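Local atomic coordinates of geranyltranstransferase (Roseobacter denitrificans, PDB entry 4LLS), a protein that condenses isopentenyl diphosphate with allylic diphosphates in a metal-dependent reaction, probably giving farnesyl or geranylgeranyl diphosphate. Residues A176-I179 with A180-A184; E192-R195 with L196-G199. All coordinates share one frame; numbering follows the deposited sequence.

Contact 1: A176-I179 with A180-A184. With CA (calcium ion), chain G.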
ATOM      1  N   ALA A 176       4.769  -4.436 -13.932  1.00 17.03           N
ATOM      2  CA  ALA A 176       4.300  -5.697 -14.503  1.00 19.86           C
ATOM      3  C   ALA A 176       4.768  -5.821 -15.944  1.00 22.76           C
ATOM      4  O   ALA A 176       5.226  -6.900 -16.377  1.00 22.33           O
ATOM      5  CB  ALA A 176       2.790  -5.775 -14.426  1.00 18.55           C
ATOM      6  N   LEU A 177       4.685  -4.722 -16.672  1.00 20.02           N
ATOM      7  CA  LEU A 177       5.106  -4.686 -18.076  1.00 23.98           C
ATOM      8  C   LEU A 177       6.604  -4.914 -18.185  1.00 26.11           C
ATOM      9  O   LEU A 177       7.059  -5.593 -19.113  1.00 28.15           O
ATOM     10  CB  LEU A 177       4.757  -3.353 -18.729  1.00 22.52           C
ATOM     11  CG  LEU A 177       3.275  -3.071 -18.884  1.00 25.68           C
ATOM     12  CD1 LEU A 177       3.066  -1.649 -19.381  1.00 25.89           C
ATOM     13  CD2 LEU A 177       2.641  -4.089 -19.835  1.00 29.07           C
ATOM     14  N   ASP A 178       7.353  -4.379 -17.228  1.00 23.39           N
ATOM     15  CA  ASP A 178       8.806  -4.476 -17.216  1.00 23.92           C
ATOM     16  C   ASP A 178       9.162  -5.928 -17.032  1.00 28.37           C
ATOM     17  O   ASP A 178       9.931  -6.485 -17.832  1.00 31.64           O
ATOM     18  CB  ASP A 178       9.405  -3.637 -16.091  1.00 28.99           C
ATOM     19  CG  ASP A 178      10.866  -3.312 -16.315  1.00 31.69           C
ATOM     20  OD1 ASP A 178      11.256  -3.256 -17.498  1.00 39.31           O
ATOM     21  OD2 ASP A 178      11.635  -3.276 -15.322  1.00 35.31           O
ATOM     22  N   ILE A 179       8.529  -6.585 -16.067  1.00 23.05           N
ATOM     23  CA  ILE A 179       8.839  -7.993 -15.808  1.00 27.49           C
ATOM     24  C   ILE A 179       8.519  -8.852 -17.030  1.00 29.61           C
ATOM     25  O   ILE A 179       9.291  -9.757 -17.382  1.00 31.86           O
ATOM     26  CB  ILE A 179       8.128  -8.530 -14.545  1.00 28.99           C
ATOM     27  CG1 ILE A 179       8.747  -7.907 -13.305  1.00 33.12           C
ATOM     28  CG2 ILE A 179       8.237 -10.052 -14.477  1.00 35.47           C
ATOM     29  CD1 ILE A 179       7.980  -8.190 -12.032  1.00 37.60           C
ATOM     30  N   ALA A 180       7.414  -8.584 -17.699  1.00 25.17           N
ATOM     31  CA  ALA A 180       7.021  -9.376 -18.877  1.00 29.77           C
ATOM     32  C   ALA A 180       8.066  -9.228 -19.979  1.00 35.65           C
ATOM     33  O   ALA A 180       8.348 -10.167 -20.726  1.00 39.43           O
ATOM     34  CB  ALA A 180       5.658  -8.966 -19.387  1.00 28.88           C
ATOM     35  N   ALA A 181       8.690  -8.061 -20.031  1.00 30.59           N
ATOM     36  CA  ALA A 181       9.844  -7.856 -20.919  1.00 30.60           C
ATOM     37  C   ALA A 181      11.120  -8.571 -20.444  1.00 33.43           C
ATOM     38  O   ALA A 181      11.802  -9.192 -21.267  1.00 35.70           O
ATOM     39  CB  ALA A 181      10.089  -6.362 -21.105  1.00 30.97           C
ATOM     40  N   GLU A 182      11.472  -8.482 -19.156  1.00 31.21           N
ATOM     41  CA  GLU A 182      12.731  -9.073 -18.670  1.00 34.79           C
ATOM     42  C   GLU A 182      12.711 -10.574 -18.979  1.00 40.60           C
ATOM     43  O   GLU A 182      13.730 -11.165 -19.365  1.00 37.18           O
ATOM     44  CB  GLU A 182      12.921  -8.891 -17.157  1.00 40.90           C
ATOM     45  CG  GLU A 182      13.060  -7.456 -16.669  1.00 43.90           C
ATOM     46  CD  GLU A 182      12.978  -7.361 -15.142  1.00 59.58           C
ATOM     47  OE1 GLU A 182      12.714  -6.257 -14.600  1.00 42.88           O
ATOM     48  OE2 GLU A 182      13.144  -8.412 -14.476  1.00 75.55           O
ATOM     49  N   THR A 183      11.541 -11.176 -18.803  1.00 35.71           N
ATOM     50  CA  THR A 183      11.380 -12.629 -18.808  1.00 38.14           C
ATOM     51  C   THR A 183      11.546 -13.170 -20.229  1.00 41.10           C
ATOM     52  O   THR A 183      12.186 -14.211 -20.438  1.00 36.82           O
ATOM     53  CB  THR A 183       9.976 -13.024 -18.264  1.00 45.47           C
ATOM     54  OG1 THR A 183       9.885 -12.696 -16.869  1.00 48.26           O
ATOM     55  CG2 THR A 183       9.706 -14.527 -18.456  1.00 45.59           C
ATOM     56  N   ALA A 184      10.929 -12.482 -21.189  1.00 38.51           N
ATOM     57  CA  ALA A 184      11.069 -12.814 -22.612  1.00 45.83           C
ATOM     58  C   ALA A 184      12.419 -12.336 -23.201  1.00 45.45           C
ATOM     59  O   ALA A 184      12.750 -12.641 -24.343  1.00 40.56           O
ATOM     60  CB  ALA A 184       9.908 -12.208 -23.400  1.00 43.20           C
TER
HETATM   61 CA    CA G 305      13.704  -4.370 -13.363  1.00 26.27          CA
HETATM   62  O   HOH W   1      14.634  -2.422 -13.881  1.00 31.50           O
HETATM   63  O   HOH W   2      11.399  -5.210 -12.567  1.00 46.90           O
HETATM   64  O   HOH W   3      12.559  -2.761 -12.088  1.00 24.41           O
HETATM   65  O   HOH W   4      15.682  -5.322 -14.567  1.00 33.56           O

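Contact 2: E192-R195 with L196-G199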
ATOM      1  N   GLU A 192       7.402   1.774 -26.887  1.00 20.06           N
ATOM      2  CA  GLU A 192       7.087   0.792 -25.856  1.00 20.92           C
ATOM      3  C   GLU A 192       7.854   1.085 -24.547  1.00 19.62           C
ATOM      4  O   GLU A 192       7.272   1.001 -23.452  1.00 21.34           O
ATOM      5  CB  GLU A 192       7.382  -0.623 -26.360  1.00 26.18           C
ATOM      6  CG  GLU A 192       6.305  -1.149 -27.299  1.00 30.99           C
ATOM      7  CD  GLU A 192       6.679  -2.461 -27.963  1.00 31.14           C
ATOM      8  OE1 GLU A 192       7.867  -2.632 -28.334  1.00 30.93           O
ATOM      9  OE2 GLU A 192       5.791  -3.330 -28.094  1.00 42.72           O
ATOM     10  N   ILE A 193       9.138   1.418 -24.638  1.00 18.55           N
ATOM     11  CA  ILE A 193       9.862   1.672 -23.391  1.00 21.02           C
ATOM     12  C   ILE A 193       9.395   2.995 -22.805  1.00 21.32           C
ATOM     13  O   ILE A 193       9.400   3.168 -21.580  1.00 19.14           O
ATOM     14  CB  ILE A 193      11.396   1.608 -23.465  1.00 26.15           C
ATOM     15  CG1 ILE A 193      11.984   2.640 -24.379  1.00 27.32           C
ATOM     16  CG2 ILE A 193      11.906   0.225 -23.881  1.00 28.57           C
ATOM     17  CD1 ILE A 193      13.466   2.819 -24.099  1.00 35.36           C
ATOM     18  N   THR A 194       8.881   3.887 -23.645  1.00 19.60           N
ATOM     19  CA  THR A 194       8.385   5.153 -23.139  1.00 21.02           C
ATOM     20  C   THR A 194       7.071   4.957 -22.373  1.00 21.69           C
ATOM     21  O   THR A 194       6.886   5.492 -21.267  1.00 21.38           O
ATOM     22  CB  THR A 194       8.222   6.192 -24.277  1.00 19.91           C
ATOM     23  OG1 THR A 194       9.498   6.432 -24.878  1.00 20.54           O
ATOM     24  CG2 THR A 194       7.683   7.472 -23.708  1.00 22.87           C
ATOM     25  N   ARG A 195       6.182   4.113 -22.889  1.00 22.60           N
ATOM     26  CA  ARG A 195       4.938   3.804 -22.184  1.00 23.36           C
ATOM     27  C   ARG A 195       5.199   3.109 -20.851  1.00 21.41           C
ATOM     28  O   ARG A 195       4.577   3.411 -19.847  1.00 22.94           O
ATOM     29  CB  ARG A 195       4.040   2.945 -23.063  1.00 30.84           C
ATOM     30  CG  ARG A 195       3.215   1.936 -22.285  1.00 44.90           C
ATOM     31  CD  ARG A 195       1.882   2.506 -21.838  1.00 53.42           C
ATOM     32  NE  ARG A 195       1.003   1.440 -21.357  1.00 69.29           N
ATOM     33  CZ  ARG A 195       0.481   0.494 -22.136  1.00 65.39           C
ATOM     34  NH1 ARG A 195       0.709   0.504 -23.442  1.00 73.86           N
ATOM     35  NH2 ARG A 195      -0.269  -0.467 -21.611  1.00 60.59           N
ATOM     36  N   LEU A 196       6.154   2.209 -20.858  1.00 20.76           N
ATOM     37  CA  LEU A 196       6.582   1.539 -19.647  1.00 21.82           C
ATOM     38  C   LEU A 196       7.118   2.569 -18.616  1.00 19.17           C
ATOM     39  O   LEU A 196       6.729   2.525 -17.414  1.00 20.90           O
ATOM     40  CB  LEU A 196       7.666   0.552 -20.039  1.00 27.63           C
ATOM     41  CG  LEU A 196       7.984  -0.547 -19.054  1.00 35.70           C
ATOM     42  CD1 LEU A 196       8.467  -1.754 -19.846  1.00 36.88           C
ATOM     43  CD2 LEU A 196       9.052   0.005 -18.129  1.00 33.77           C
ATOM     44  N   GLN A 197       7.999   3.461 -19.062  1.00 17.60           N
ATOM     45  CA  GLN A 197       8.617   4.504 -18.192  1.00 16.22           C
ATOM     46  C   GLN A 197       7.486   5.349 -17.553  1.00 17.75           C
ATOM     47  O   GLN A 197       7.536   5.710 -16.368  1.00 15.47           O
ATOM     48  CB  GLN A 197       9.532   5.425 -19.010  1.00 20.57           C
ATOM     49  CG  GLN A 197       9.975   6.734 -18.326  1.00 21.01           C
ATOM     50  CD  GLN A 197       9.036   7.912 -18.589  1.00 22.91           C
ATOM     51  OE1 GLN A 197       8.826   8.736 -17.697  1.00 29.28           O
ATOM     52  NE2 GLN A 197       8.486   8.002 -19.821  1.00 24.56           N
ATOM     53  N   GLN A 198       6.513   5.741 -18.359  1.00 16.65           N
ATOM     54  CA  GLN A 198       5.413   6.607 -17.909  1.00 16.52           C
ATOM     55  C   GLN A 198       4.718   6.029 -16.677  1.00 16.82           C
ATOM     56  O   GLN A 198       4.473   6.741 -15.728  1.00 17.29           O
ATOM     57  CB  GLN A 198       4.415   6.834 -19.045  1.00 20.31           C
ATOM     58  CG  GLN A 198       4.945   7.813 -20.063  1.00 25.86           C
ATOM     59  CD  GLN A 198       4.105   7.906 -21.327  1.00 34.16           C
ATOM     60  OE1 GLN A 198       3.103   7.207 -21.480  1.00 46.65           O
ATOM     61  NE2 GLN A 198       4.486   8.823 -22.218  1.00 32.41           N
ATOM     62  N   GLY A 199       4.489   4.728 -16.672  1.00 15.62           N
ATOM     63  CA  GLY A 199       3.941   4.023 -15.497  1.00 17.17           C
ATOM     64  C   GLY A 199       4.979   3.833 -14.406  1.00 17.24           C
ATOM     65  O   GLY A 199       4.774   4.246 -13.250  1.00 16.82           O
TER

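Contact 1: A176-I179 with A180-A184
Asp178 and Glu182, one helical turn apart, bring their carboxylates together beside a calcium ion. Asp178 OD2 stands 3.3 Å from Glu182 OE1, with the two carboxylate planes 89° apart. Two acceptors at this spacing do not bond to each other, and the cations around them probably offset their charge. Glu182 OE1 binds the calcium ion at 2.5 Å, alongside Asp108 and four waters. Asp178 OD2 lies 3.1 Å from the calcium ion without serving as a ligand here; two of the metal's waters donate to it weakly, and Lys200 and Lys262 form salt bridges with the Asp178 carboxylate. On the buried side, with Asp178 and Ala181, the Glu182 chain runs past the carbonyl of the turn before, CG 3.5 Å from Asp178 O.

Ala180 and Thr183 lie on the exposed side, where side-chain packing is sparser. Ile179 O nevertheless receives two donors there, Thr183 N at 3.0 Å and Thr183 OG1 also at 3.0 Å, from opposite faces of the carbonyl plane. The hydroxyl sits 39° out of that plane, turned back over the preceding turn by a chi1 of -67°.

Helix 171-184 thus presents Asp178 and Glu182 to the metal-diphosphate site of the all-helical prenyl synthase fold. Its flank with Ala176, Leu177 and Ile179 packs on Ile51, Leu49 and Leu130 of the second subunit, while Ile179 also meets the loop at Met107 and helix 190-215 follows in the chain.

Contact 2: E192-R195 with L196-G199
Gln198 and Gln197 both converge on Thr194 from the next turn of the helix. Thr194 O takes the backbone N of Gln198 at 2.9 Å, with an N-H...O angle of 158°. It also receives a weak second bond from Gln197 NE2 at 3.3 Å, bent to 122°. A turn of -91° at chi2 folds the Gln197 amide back alongside Thr194. The methyl Thr194 CG2 lies 3.8 Å from Gln198 NE2, a van der Waals contact in which the methyl offers the amide no acceptor. The hydroxyl is used elsewhere, with Thr194 OG1 bonded to Leu190 O.

These residues form the opening turns of helix 190-215 in the helical prenyl synthase fold. Glu192 OE1 bonded to Ser189 N is consistent with the glutamate half of a capping box at the helix start. Buried Gln197 packs against Leu232 and Gln235 of helix 221-244, and Gln235 lines the isopentenyl diphosphate pocket.

Along the backbone, Leu196 N reaches Glu192 O at 3.1 Å and Gln197 N reaches Ile193 O at 2.9 Å. The bond of Gly199 N to Arg195 O is weak, at 3.4 Å. Gln197 O accepts from Thr201 OG1, and the Arg195 guanidinium pairs with Glu47 of the second subunit.

Reading from the N terminus, contact 1 falls in the closing turns of helix 171-184, and contact 2 opens helix 190-215 after a short connection. Each lies within a single helix, so neither closes a long loop, and they stand in series without nesting or crossing. Their centres are 12 Å apart, yet the two helices touch: Leu196 CD1 packs 3.8 Å from Asp178 CA, and Leu177 CD1 lies 4.2 Å from Arg195 NH2. Leu196 therefore backs the helix that carries the metal-site carboxylates. Both contacts also reach the second subunit, contact 1 through nonpolar side chains and contact 2 through a salt bridge, so that the helices beside the metal site also border the dimer interface.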